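Local structure of mandelate racemase/muconate lactonizing protein (Thermobispora bispora, 3VC5) at residues L40-L52 with Y413-M427. The protein probably catalyses the magnesium-dependent dehydration of D-glucarate to 5-dehydro-4-deoxy-D-glucarate, as a member of the mandelate racemase/muconate lactonizing enzyme family. Numbering follows the deposited sequence.
Sequences LLNAAGVHQPWAL and YERCGIRTRDDEGYM. With PO4 (phosphate ion), chain B.
Gln48 lies in the hollow between Ile418 and Tyr426: its CB meets Ile418 CD1, while its CG rests 3.6 Å from Tyr426 CB. Beyond CG the chain stays extended (chi2 158°), which carries Gln48 OE1 to the N-cap residue of helix 423-430, where it accepts from Asp422 N at 2.8 Å, the donor standing above the carbonyl plane. A water links OE1 and Gln48 N to Asp423 OD1. Pro49 sets its CD over one face of the Tyr426 ring, a CH-pi contact, and Val46 CG1 comes up obliquely to Tyr426 CD2 at 3.5 Å. At Gly45 the bare CA lets Met427 CB approach to 3.6 Å, and the bent Met427 chain lays its CE against Leu41 CD2, Gly45 C and Val46 CB.

Toward the active site, Arg421 grips Asp423 side-on in a salt bridge, NE to OD1 and NH2 to OD2, and Asp423 OD2 also takes a nearly straight bond (175°) from Asn42 ND2. Asn42 ND2 and His47 NE2 donate to O1 of a phosphate, probably from the crystallisation liquor, and Arg421 NH1 and NH2 to O3; Lys211, a predicted proton acceptor, and His367 also hold the ion, while Asp37 holds His47 ND1.

Farther along, Cys416 CB sits over the five-membered ring of Trp50, 3.5 Å from its centroid, and Leu52 fits among Ile418 CG2, Cys416 SG and Tyr413 CD1. Thus the first turn of helix 423-430 packs on the 41-46 hairpin, while the loop back to helix 403-415 runs mainly along residues 48-52, entering strand 50-60, which pairs antiparallel with strand 25-36.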
loop_
_atom_site.group_PDB
_atom_site.type_symbol
_atom_site.label_atom_id
_atom_site.label_comp_id
_atom_site.label_asym_id
_atom_site.label_seq_id
_atom_site.Cartn_x
_atom_site.Cartn_y
_atom_site.Cartn_z
ATOM N N LEU A 40 -0.506 32.604 15.317
ATOM C CA LEU A 40 -1.652 31.893 14.790
ATOM C C LEU A 40 -2.396 31.193 15.943
ATOM O O LEU A 40 -1.809 30.430 16.715
ATOM C CB LEU A 40 -1.174 30.878 13.750
ATOM C CG LEU A 40 -0.281 31.428 12.642
ATOM C CD1 LEU A 40 0.140 30.297 11.649
ATOM C CD2 LEU A 40 -0.916 32.589 11.906
ATOM N N LEU A 41 -3.684 31.505 16.088
ATOM C CA LEU A 41 -4.485 30.981 17.182
ATOM C C LEU A 41 -5.081 29.624 16.813
ATOM O O LEU A 41 -5.395 29.352 15.655
ATOM C CB LEU A 41 -5.609 31.982 17.502
ATOM C CG LEU A 41 -5.117 33.343 18.007
ATOM C CD1 LEU A 41 -6.207 34.385 17.864
ATOM C CD2 LEU A 41 -4.752 33.214 19.477
ATOM N N ASN A 42 -5.263 28.764 17.807
ATOM C CA ASN A 42 -5.882 27.478 17.542
ATOM C C ASN A 42 -6.520 26.981 18.853
ATOM O O ASN A 42 -6.499 27.692 19.872
ATOM C CB ASN A 42 -4.843 26.484 16.961
ATOM C CG ASN A 42 -3.716 26.199 17.927
ATOM O OD1 ASN A 42 -3.865 26.389 19.145
ATOM N ND2 ASN A 42 -2.580 25.740 17.403
ATOM N N ALA A 43 -7.108 25.787 18.835
ATOM C CA ALA A 43 -7.746 25.255 20.035
ATOM C C ALA A 43 -6.793 25.119 21.233
ATOM O O ALA A 43 -7.232 25.142 22.389
ATOM C CB ALA A 43 -8.391 23.904 19.737
ATOM N N ALA A 44 -5.508 24.897 20.956
ATOM C CA ALA A 44 -4.500 24.685 22.000
ATOM C C ALA A 44 -3.829 25.965 22.521
ATOM O O ALA A 44 -2.976 25.905 23.391
ATOM C CB ALA A 44 -3.427 23.673 21.504
ATOM N N GLY A 45 -4.176 27.119 21.959
ATOM C CA GLY A 45 -3.621 28.389 22.421
ATOM C C GLY A 45 -3.215 29.244 21.241
ATOM O O GLY A 45 -4.053 29.669 20.423
ATOM N N VAL A 46 -1.913 29.449 21.112
ATOM C CA VAL A 46 -1.391 30.289 20.023
ATOM C C VAL A 46 0.003 29.811 19.672
ATOM O O VAL A 46 0.756 29.410 20.567
ATOM C CB VAL A 46 -1.427 31.785 20.429
ATOM C CG1 VAL A 46 -0.626 32.015 21.708
ATOM C CG2 VAL A 46 -0.930 32.717 19.284
ATOM N N HIS A 47 0.360 29.836 18.382
ATOM C CA HIS A 47 1.714 29.450 17.978
ATOM C C HIS A 47 2.759 30.372 18.607
ATOM O O HIS A 47 2.539 31.581 18.718
ATOM C CB HIS A 47 1.864 29.580 16.460
ATOM C CG HIS A 47 1.201 28.489 15.678
ATOM N ND1 HIS A 47 1.676 28.067 14.455
ATOM C CD2 HIS A 47 0.093 27.745 15.935
ATOM C CE1 HIS A 47 0.896 27.099 13.992
ATOM N NE2 HIS A 47 -0.064 26.875 14.880
ATOM N N GLN A 48 3.898 29.788 18.996
ATOM C CA GLN A 48 4.998 30.543 19.572
ATOM C C GLN A 48 5.761 31.304 18.481
ATOM O O GLN A 48 5.605 31.025 17.298
ATOM C CB GLN A 48 5.933 29.623 20.350
ATOM C CG GLN A 48 5.328 29.122 21.666
ATOM C CD GLN A 48 5.987 27.853 22.145
ATOM O OE1 GLN A 48 5.886 26.804 21.494
ATOM N NE2 GLN A 48 6.669 27.934 23.283
ATOM N N PRO A 49 6.612 32.251 18.886
ATOM C CA PRO A 49 7.277 33.071 17.860
ATOM C C PRO A 49 8.308 32.315 17.002
ATOM O O PRO A 49 8.703 32.796 15.917
ATOM C CB PRO A 49 7.993 34.173 18.676
ATOM C CG PRO A 49 7.478 34.086 20.049
ATOM C CD PRO A 49 6.840 32.733 20.260
ATOM N N TRP A 50 8.765 31.177 17.505
ATOM C CA TRP A 50 9.659 30.283 16.754
ATOM C C TRP A 50 8.996 28.926 16.602
ATOM O O TRP A 50 8.475 28.379 17.592
ATOM C CB TRP A 50 10.985 30.083 17.485
ATOM C CG TRP A 50 11.760 31.344 17.686
ATOM C CD1 TRP A 50 11.827 32.106 18.838
ATOM C CD2 TRP A 50 12.574 32.023 16.710
ATOM N NE1 TRP A 50 12.653 33.197 18.633
ATOM C CE2 TRP A 50 13.114 33.170 17.339
ATOM C CE3 TRP A 50 12.905 31.767 15.372
ATOM C CZ2 TRP A 50 13.954 34.063 16.670
ATOM C CZ3 TRP A 50 13.737 32.646 14.709
ATOM C CH2 TRP A 50 14.264 33.785 15.366
ATOM N N ALA A 51 9.033 28.382 15.383
ATOM C CA ALA A 51 8.650 27.001 15.120
ATOM C C ALA A 51 9.955 26.209 14.942
ATOM O O ALA A 51 10.943 26.737 14.428
ATOM C CB ALA A 51 7.780 26.902 13.868
ATOM N N LEU A 52 9.964 24.960 15.410
ATOM C CA LEU A 52 11.165 24.119 15.380
ATOM C C LEU A 52 11.000 23.020 14.314
ATOM O O LEU A 52 9.896 22.495 14.107
ATOM C CB LEU A 52 11.301 23.427 16.737
ATOM C CG LEU A 52 11.290 24.348 17.973
ATOM C CD1 LEU A 52 11.433 23.548 19.264
ATOM C CD2 LEU A 52 12.371 25.432 17.880
ATOM N N TYR A 413 17.930 28.429 16.099
ATOM C CA TYR A 413 17.568 27.378 17.061
ATOM C C TYR A 413 18.380 27.495 18.341
ATOM O O TYR A 413 17.831 27.425 19.452
ATOM C CB TYR A 413 17.793 25.989 16.434
ATOM C CG TYR A 413 17.555 24.872 17.416
ATOM C CD1 TYR A 413 16.275 24.383 17.635
ATOM C CD2 TYR A 413 18.614 24.332 18.140
ATOM C CE1 TYR A 413 16.050 23.332 18.561
ATOM C CE2 TYR A 413 18.412 23.304 19.065
ATOM C CZ TYR A 413 17.129 22.821 19.272
ATOM O OH TYR A 413 16.946 21.809 20.190
ATOM N N GLU A 414 19.694 27.660 18.196
ATOM C CA GLU A 414 20.564 27.696 19.374
ATOM C C GLU A 414 20.109 28.743 20.391
ATOM O O GLU A 414 20.120 28.477 21.593
ATOM C CB GLU A 414 22.047 27.888 19.003
ATOM C CG GLU A 414 22.687 26.638 18.380
ATOM C CD GLU A 414 22.725 25.437 19.342
ATOM O OE1 GLU A 414 23.381 25.525 20.401
ATOM O OE2 GLU A 414 22.107 24.392 19.034
ATOM N N ARG A 415 19.699 29.924 19.932
ATOM C CA ARG A 415 19.372 30.992 20.885
ATOM C C ARG A 415 17.910 31.389 20.974
ATOM O O ARG A 415 17.601 32.376 21.616
ATOM C CB ARG A 415 20.233 32.226 20.625
ATOM C CG ARG A 415 20.417 32.526 19.187
ATOM C CD ARG A 415 19.460 33.568 18.672
ATOM N NE ARG A 415 19.834 33.992 17.323
ATOM C CZ ARG A 415 19.055 34.714 16.515
ATOM N NH1 ARG A 415 17.858 35.146 16.919
ATOM N NH2 ARG A 415 19.486 35.022 15.311
ATOM N N CYS A 416 16.997 30.593 20.413
ATOM C CA CYS A 416 15.608 31.036 20.336
ATOM C C CYS A 416 14.855 30.816 21.646
ATOM O O CYS A 416 13.750 31.352 21.840
ATOM C CB CYS A 416 14.894 30.353 19.171
ATOM S SG CYS A 416 14.420 28.624 19.507
ATOM N N GLY A 417 15.442 30.024 22.540
ATOM C CA GLY A 417 14.878 29.826 23.873
ATOM C C GLY A 417 13.684 28.889 23.911
ATOM O O GLY A 417 12.995 28.813 24.934
ATOM N N ILE A 418 13.429 28.175 22.808
ATOM C CA ILE A 418 12.316 27.204 22.768
ATOM C C ILE A 418 12.873 25.854 22.370
ATOM O O ILE A 418 13.683 25.762 21.457
ATOM C CB ILE A 418 11.183 27.625 21.777
ATOM C CG1 ILE A 418 10.573 28.965 22.222
ATOM C CG2 ILE A 418 10.089 26.557 21.731
ATOM C CD1 ILE A 418 9.583 29.537 21.260
ATOM N N ARG A 419 12.447 24.803 23.072
ATOM C CA ARG A 419 12.956 23.463 22.790
ATOM C C ARG A 419 11.855 22.455 22.494
ATOM O O ARG A 419 12.119 21.425 21.873
ATOM C CB ARG A 419 13.819 22.950 23.939
ATOM C CG ARG A 419 15.149 23.697 24.056
ATOM C CD ARG A 419 16.039 23.339 22.891
ATOM N NE ARG A 419 17.330 24.045 22.838
ATOM C CZ ARG A 419 17.551 25.143 22.114
ATOM N NH1 ARG A 419 16.562 25.706 21.427
ATOM N NH2 ARG A 419 18.765 25.683 22.077
ATOM N N THR A 420 10.631 22.764 22.915
ATOM C CA THR A 420 9.466 21.888 22.656
ATOM C C THR A 420 8.247 22.778 22.438
ATOM O O THR A 420 7.985 23.685 23.233
ATOM C CB THR A 420 9.174 20.908 23.832
ATOM O OG1 THR A 420 10.284 20.024 23.986
ATOM C CG2 THR A 420 7.933 20.085 23.562
ATOM N N ARG A 421 7.507 22.504 21.360
ATOM C CA ARG A 421 6.318 23.271 21.035
ATOM C C ARG A 421 5.334 23.230 22.195
ATOM O O ARG A 421 5.008 22.140 22.715
ATOM C CB ARG A 421 5.669 22.724 19.757
ATOM C CG ARG A 421 4.351 23.409 19.454
ATOM C CD ARG A 421 3.742 22.928 18.158
ATOM N NE ARG A 421 2.453 23.563 17.937
ATOM C CZ ARG A 421 1.611 23.281 16.940
ATOM N NH1 ARG A 421 1.908 22.348 16.049
ATOM N NH2 ARG A 421 0.454 23.935 16.843
ATOM N N ASP A 422 4.828 24.400 22.588
ATOM C CA ASP A 422 3.881 24.472 23.693
ATOM C C ASP A 422 2.888 25.638 23.508
ATOM O O ASP A 422 2.971 26.658 24.208
ATOM C CB ASP A 422 4.640 24.560 25.026
ATOM C CG ASP A 422 3.711 24.516 26.258
ATOM O OD1 ASP A 422 2.512 24.135 26.136
ATOM O OD2 ASP A 422 4.202 24.866 27.360
ATOM N N ASP A 423 1.932 25.465 22.585
ATOM C CA ASP A 423 0.918 26.502 22.316
ATOM C C ASP A 423 0.150 26.873 23.579
ATOM O O ASP A 423 -0.211 28.029 23.771
ATOM C CB ASP A 423 -0.133 26.038 21.296
ATOM C CG ASP A 423 0.460 25.629 19.954
ATOM O OD1 ASP A 423 1.691 25.580 19.796
ATOM O OD2 ASP A 423 -0.327 25.302 19.044
ATOM N N GLU A 424 -0.157 25.877 24.423
ATOM C CA GLU A 424 -0.980 26.144 25.601
ATOM C C GLU A 424 -0.235 26.942 26.673
ATOM O O GLU A 424 -0.787 27.892 27.257
ATOM C CB GLU A 424 -1.525 24.829 26.176
ATOM C CG GLU A 424 -2.509 24.995 27.317
ATOM C CD GLU A 424 -2.922 23.651 27.877
ATOM O OE1 GLU A 424 -2.036 22.813 28.155
ATOM O OE2 GLU A 424 -4.128 23.406 28.004
ATOM N N GLY A 425 1.005 26.549 26.952
ATOM C CA GLY A 425 1.835 27.265 27.918
ATOM C C GLY A 425 2.071 28.694 27.476
ATOM O O GLY A 425 2.051 29.628 28.300
ATOM N N TYR A 426 2.294 28.871 26.177
ATOM C CA TYR A 426 2.497 30.218 25.637
ATOM C C TYR A 426 1.203 31.037 25.819
ATOM O O TYR A 426 1.236 32.192 26.298
ATOM C CB TYR A 426 2.941 30.151 24.171
ATOM C CG TYR A 426 3.264 31.499 23.537
ATOM C CD1 TYR A 426 4.044 32.446 24.200
ATOM C CD2 TYR A 426 2.794 31.805 22.265
ATOM C CE1 TYR A 426 4.344 33.666 23.604
ATOM C CE2 TYR A 426 3.087 33.009 21.660
ATOM C CZ TYR A 426 3.842 33.950 22.346
ATOM O OH TYR A 426 4.144 35.150 21.724
ATOM N N MET A 427 0.050 30.452 25.489
ATOM C CA MET A 427 -1.201 31.189 25.696
ATOM C C MET A 427 -1.414 31.508 27.182
ATOM O O MET A 427 -1.862 32.596 27.529
ATOM C CB MET A 427 -2.437 30.450 25.164
ATOM C CG MET A 427 -3.744 31.203 25.491
ATOM S SD MET A 427 -3.822 32.803 24.639
ATOM C CE MET A 427 -4.264 32.204 23.011
HETATM P P PO4 B . -1.500 23.825 13.837
HETATM O O1 PO4 B . -2.048 24.826 14.780
HETATM O O2 PO4 B . -0.526 24.592 12.968
HETATM O O3 PO4 B . -0.781 22.755 14.546
HETATM O O4 PO4 B . -2.594 23.275 13.076
HETATM O O HOH W 1 3.933 26.938 19.438
HETATM O O HOH W 2 7.991 25.819 24.947
#